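Bromo domain-containing protein (Trypanosoma cruzi, PDB 6NEY) probably recognises acetylated lysines on histones or other proteins through the bromodomain contained in this N-terminal part of a longer chain. Local coordinates at residues F9-L18 with I113-R124. Numbering follows the deposited sequence.
Sequences FYPEEELVAL and IDAYVTKKAGGR
Tyr116 reaches out from helix 113-124 to meet Tyr10 and Leu18, which lie on the N-terminal segment 9-18. Its CG stands anti to the backbone N (chi1 178°), which carries the ring across the gap between two nearly antiparallel helices whose axes approach to 11.7 Å. The two tyrosine side chains run past one another, pointing in opposite senses, and CE2 of Tyr116 lies over a face of the Tyr10 ring, 3.4 Å from Tyr10 CD1. Their planes are inclined at 54°, neither stacked nor perpendicular. CD2 of Leu15 and CD2 of Leu18 add aliphatic contacts to Tyr116, while Tyr10 has CB of Lys120 at its ring edge.

At the far end of Tyr116, OH donates to Glu14 OE1 (2.6 Å), using the anti lone pair of that oxygen. Lys120 NZ approaches Glu14 OE1 on its syn side, forming a salt bridge at 2.9 Å. Lys120 CG rests over a face of the Tyr116 ring; bends at chi2 and chi3 bring NZ round to the carboxylate.

Tyr10 OH accepts from a water (2.7 Å to its O) that also donates to Val117 O and accepts from Arg124 NH2; Tyr10 OH is also hydrogen-bonded to Val72 O, outside the two segments. A second water joins Phe9 O to the same NH2, while Phe9 CD1 sits over one face of the guanidinium.

In the bromodomain's left-handed four-helix bundle, the contact thus ties the start of helix 12-21 (αZ) to the C-terminal end of helix 97-124 (αC). Two donors on one carboxylate oxygen probably favour the ionised form of Glu14.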
loop_
_atom_site.group_PDB
_atom_site.type_symbol
_atom_site.label_atom_id
_atom_site.label_comp_id
_atom_site.label_asym_id
_atom_site.label_seq_id
_atom_site.Cartn_x
_atom_site.Cartn_y
_atom_site.Cartn_z
ATOM N N PHE A 9 -11.902 -11.398 7.109
ATOM C CA PHE A 9 -10.801 -12.378 6.988
ATOM C C PHE A 9 -9.654 -11.935 7.895
ATOM O O PHE A 9 -8.907 -12.794 8.294
ATOM C CB PHE A 9 -10.325 -12.514 5.541
ATOM C CG PHE A 9 -11.308 -13.250 4.671
ATOM C CD1 PHE A 9 -11.360 -14.632 4.688
ATOM C CD2 PHE A 9 -12.193 -12.553 3.861
ATOM C CE1 PHE A 9 -12.273 -15.317 3.899
ATOM C CE2 PHE A 9 -13.117 -13.241 3.087
ATOM C CZ PHE A 9 -13.149 -14.616 3.104
ATOM N N TYR A 10 -9.505 -10.644 8.178
ATOM C CA TYR A 10 -8.216 -10.114 8.681
ATOM C C TYR A 10 -8.411 -9.141 9.835
ATOM O O TYR A 10 -9.194 -8.206 9.756
ATOM C CB TYR A 10 -7.404 -9.475 7.552
ATOM C CG TYR A 10 -7.182 -10.362 6.364
ATOM C CD1 TYR A 10 -6.568 -11.595 6.509
ATOM C CD2 TYR A 10 -7.603 -9.994 5.101
ATOM C CE1 TYR A 10 -6.348 -12.426 5.426
ATOM C CE2 TYR A 10 -7.379 -10.807 4.003
ATOM C CZ TYR A 10 -6.757 -12.025 4.167
ATOM O OH TYR A 10 -6.552 -12.858 3.106
ATOM N N PRO A 11 -7.638 -9.293 10.927
ATOM C CA PRO A 11 -7.702 -8.346 12.032
ATOM C C PRO A 11 -7.026 -7.026 11.624
ATOM O O PRO A 11 -5.973 -7.059 11.014
ATOM C CB PRO A 11 -6.967 -9.009 13.205
ATOM C CG PRO A 11 -6.337 -10.271 12.639
ATOM C CD PRO A 11 -6.649 -10.359 11.155
ATOM N N GLU A 12 -7.659 -5.889 11.945
ATOM C CA GLU A 12 -7.099 -4.549 11.627
ATOM C C GLU A 12 -5.672 -4.457 12.174
ATOM O O GLU A 12 -4.808 -3.875 11.493
ATOM C CB GLU A 12 -7.965 -3.440 12.228
ATOM C CG GLU A 12 -9.252 -3.223 11.491
ATOM C CD GLU A 12 -10.274 -4.318 11.685
ATOM O OE1 GLU A 12 -10.238 -5.017 12.754
ATOM O OE2 GLU A 12 -11.081 -4.499 10.750
ATOM N N GLU A 13 -5.408 -5.027 13.354
ATOM C CA GLU A 13 -4.089 -4.881 14.004
ATOM C C GLU A 13 -2.996 -5.472 13.100
ATOM O O GLU A 13 -1.903 -4.888 12.995
ATOM C CB GLU A 13 -4.112 -5.517 15.392
ATOM C CG GLU A 13 -5.097 -4.854 16.353
ATOM C CD GLU A 13 -6.547 -5.336 16.357
ATOM O OE1 GLU A 13 -6.953 -6.109 15.423
ATOM O OE2 GLU A 13 -7.295 -4.919 17.307
ATOM N N GLU A 14 -3.289 -6.594 12.454
ATOM C CA GLU A 14 -2.331 -7.281 11.561
ATOM C C GLU A 14 -2.157 -6.502 10.263
ATOM O O GLU A 14 -1.028 -6.463 9.764
ATOM C CB GLU A 14 -2.761 -8.718 11.283
ATOM C CG GLU A 14 -2.573 -9.612 12.475
ATOM C CD GLU A 14 -2.894 -11.068 12.192
ATOM O OE1 GLU A 14 -3.405 -11.369 11.061
ATOM O OE2 GLU A 14 -2.624 -11.898 13.087
ATOM N N LEU A 15 -3.230 -5.925 9.721
ATOM C CA LEU A 15 -3.170 -5.179 8.449
ATOM C C LEU A 15 -2.420 -3.857 8.668
ATOM O O LEU A 15 -1.714 -3.409 7.759
ATOM C CB LEU A 15 -4.583 -4.978 7.894
ATOM C CG LEU A 15 -5.297 -6.242 7.410
ATOM C CD1 LEU A 15 -6.555 -5.913 6.622
ATOM C CD2 LEU A 15 -4.384 -7.120 6.569
ATOM N N VAL A 16 -2.610 -3.193 9.807
ATOM C CA VAL A 16 -1.801 -1.983 10.131
ATOM C C VAL A 16 -0.321 -2.376 10.147
ATOM O O VAL A 16 0.485 -1.688 9.520
ATOM C CB VAL A 16 -2.247 -1.345 11.459
ATOM C CG1 VAL A 16 -1.284 -0.265 11.894
ATOM C CG2 VAL A 16 -3.657 -0.793 11.331
ATOM N N ALA A 17 0.023 -3.466 10.829
ATOM C CA ALA A 17 1.411 -3.972 10.918
ATOM C C ALA A 17 1.940 -4.247 9.507
ATOM O O ALA A 17 3.114 -3.896 9.246
ATOM C CB ALA A 17 1.471 -5.196 11.803
ATOM N N LEU A 18 1.132 -4.897 8.661
ATOM C CA LEU A 18 1.508 -5.219 7.256
ATOM C C LEU A 18 1.812 -3.923 6.492
ATOM O O LEU A 18 2.849 -3.830 5.831
ATOM C CB LEU A 18 0.353 -5.975 6.589
ATOM C CG LEU A 18 0.564 -6.323 5.119
ATOM C CD1 LEU A 18 1.800 -7.185 4.942
ATOM C CD2 LEU A 18 -0.674 -7.020 4.577
ATOM N N ILE A 113 2.447 -8.951 0.739
ATOM C CA ILE A 113 0.972 -9.130 0.752
ATOM C C ILE A 113 0.658 -10.598 0.426
ATOM O O ILE A 113 -0.172 -11.195 1.137
ATOM C CB ILE A 113 0.256 -8.127 -0.162
ATOM C CG1 ILE A 113 0.428 -6.694 0.348
ATOM C CG2 ILE A 113 -1.221 -8.475 -0.296
ATOM C CD1 ILE A 113 0.083 -5.627 -0.681
ATOM N N ASP A 114 1.290 -11.166 -0.601
ATOM C CA ASP A 114 1.103 -12.598 -0.972
ATOM C C ASP A 114 1.403 -13.488 0.241
ATOM O O ASP A 114 0.601 -14.423 0.520
ATOM C CB ASP A 114 2.016 -13.003 -2.134
ATOM C CG ASP A 114 1.637 -12.455 -3.495
ATOM O OD1 ASP A 114 0.578 -11.817 -3.600
ATOM O OD2 ASP A 114 2.433 -12.679 -4.456
ATOM N N ALA A 115 2.513 -13.234 0.931
ATOM C CA ALA A 115 2.994 -14.083 2.040
ATOM C C ALA A 115 1.953 -14.038 3.175
ATOM O O ALA A 115 1.648 -15.103 3.767
ATOM C CB ALA A 115 4.361 -13.637 2.492
ATOM N N TYR A 116 1.343 -12.863 3.408
ATOM C CA TYR A 116 0.343 -12.662 4.492
ATOM C C TYR A 116 -0.945 -13.431 4.143
ATOM O O TYR A 116 -1.468 -14.187 4.976
ATOM C CB TYR A 116 0.043 -11.179 4.717
ATOM C CG TYR A 116 -1.012 -10.955 5.775
ATOM C CD1 TYR A 116 -0.705 -11.095 7.120
ATOM C CD2 TYR A 116 -2.330 -10.692 5.436
ATOM C CE1 TYR A 116 -1.677 -10.954 8.103
ATOM C CE2 TYR A 116 -3.309 -10.538 6.400
ATOM C CZ TYR A 116 -2.992 -10.680 7.739
ATOM O OH TYR A 116 -3.979 -10.522 8.673
ATOM N N VAL A 117 -1.459 -13.234 2.929
ATOM C CA VAL A 117 -2.746 -13.850 2.483
ATOM C C VAL A 117 -2.578 -15.378 2.500
ATOM O O VAL A 117 -3.485 -16.090 3.007
ATOM C CB VAL A 117 -3.164 -13.284 1.115
ATOM C CG1 VAL A 117 -4.301 -14.061 0.468
ATOM C CG2 VAL A 117 -3.539 -11.811 1.268
ATOM N N THR A 118 -1.412 -15.858 2.093
ATOM C CA THR A 118 -1.103 -17.311 2.086
ATOM C C THR A 118 -1.058 -17.869 3.514
ATOM O O THR A 118 -1.704 -18.919 3.764
ATOM C CB THR A 118 0.185 -17.601 1.314
ATOM O OG1 THR A 118 -0.101 -17.130 0.000
ATOM C CG2 THR A 118 0.541 -19.069 1.346
ATOM N N LYS A 119 -0.319 -17.223 4.410
ATOM C CA LYS A 119 -0.237 -17.644 5.842
ATOM C C LYS A 119 -1.638 -17.737 6.451
ATOM O O LYS A 119 -1.962 -18.788 7.104
ATOM C CB LYS A 119 0.645 -16.678 6.636
ATOM C CG LYS A 119 1.158 -17.239 7.947
ATOM C CD LYS A 119 0.394 -16.843 9.170
ATOM C CE LYS A 119 0.618 -17.846 10.287
ATOM N NZ LYS A 119 0.666 -17.199 11.613
ATOM N N LYS A 120 -2.459 -16.699 6.273
ATOM C CA LYS A 120 -3.787 -16.601 6.918
ATOM C C LYS A 120 -4.680 -17.725 6.380
ATOM O O LYS A 120 -5.352 -18.400 7.183
ATOM C CB LYS A 120 -4.417 -15.231 6.687
ATOM C CG LYS A 120 -3.697 -14.065 7.348
ATOM C CD LYS A 120 -3.546 -14.141 8.853
ATOM C CE LYS A 120 -4.830 -13.889 9.614
ATOM N NZ LYS A 120 -4.608 -13.968 11.081
ATOM N N ALA A 121 -4.651 -17.943 5.058
ATOM C CA ALA A 121 -5.437 -19.005 4.387
ATOM C C ALA A 121 -5.028 -20.355 4.953
ATOM O O ALA A 121 -5.931 -21.181 5.213
ATOM C CB ALA A 121 -5.236 -18.945 2.882
ATOM N N GLY A 122 -3.717 -20.589 5.097
ATOM C CA GLY A 122 -3.169 -21.853 5.620
ATOM C C GLY A 122 -3.786 -22.208 6.966
ATOM O O GLY A 122 -4.223 -23.351 7.141
ATOM N N GLY A 123 -3.880 -21.234 7.871
ATOM C CA GLY A 123 -4.449 -21.442 9.212
ATOM C C GLY A 123 -5.964 -21.565 9.167
ATOM O O GLY A 123 -6.516 -22.488 9.795
ATOM N N ARG A 124 -6.639 -20.598 8.537
ATOM C CA ARG A 124 -8.113 -20.564 8.398
ATOM C C ARG A 124 -8.598 -21.948 7.937
ATOM O O ARG A 124 -9.585 -22.473 8.471
ATOM C CB ARG A 124 -8.459 -19.485 7.368
ATOM C CG ARG A 124 -9.910 -19.086 7.302
ATOM C CD ARG A 124 -10.149 -17.867 6.461
ATOM N NE ARG A 124 -9.789 -18.021 5.053
ATOM C CZ ARG A 124 -8.785 -17.417 4.445
ATOM N NH1 ARG A 124 -8.597 -17.613 3.145
ATOM N NH2 ARG A 124 -7.993 -16.587 5.105
HETATM O O HOH W 1 -8.158 -15.258 7.726
HETATM O O HOH W 2 -6.237 -15.547 3.168
#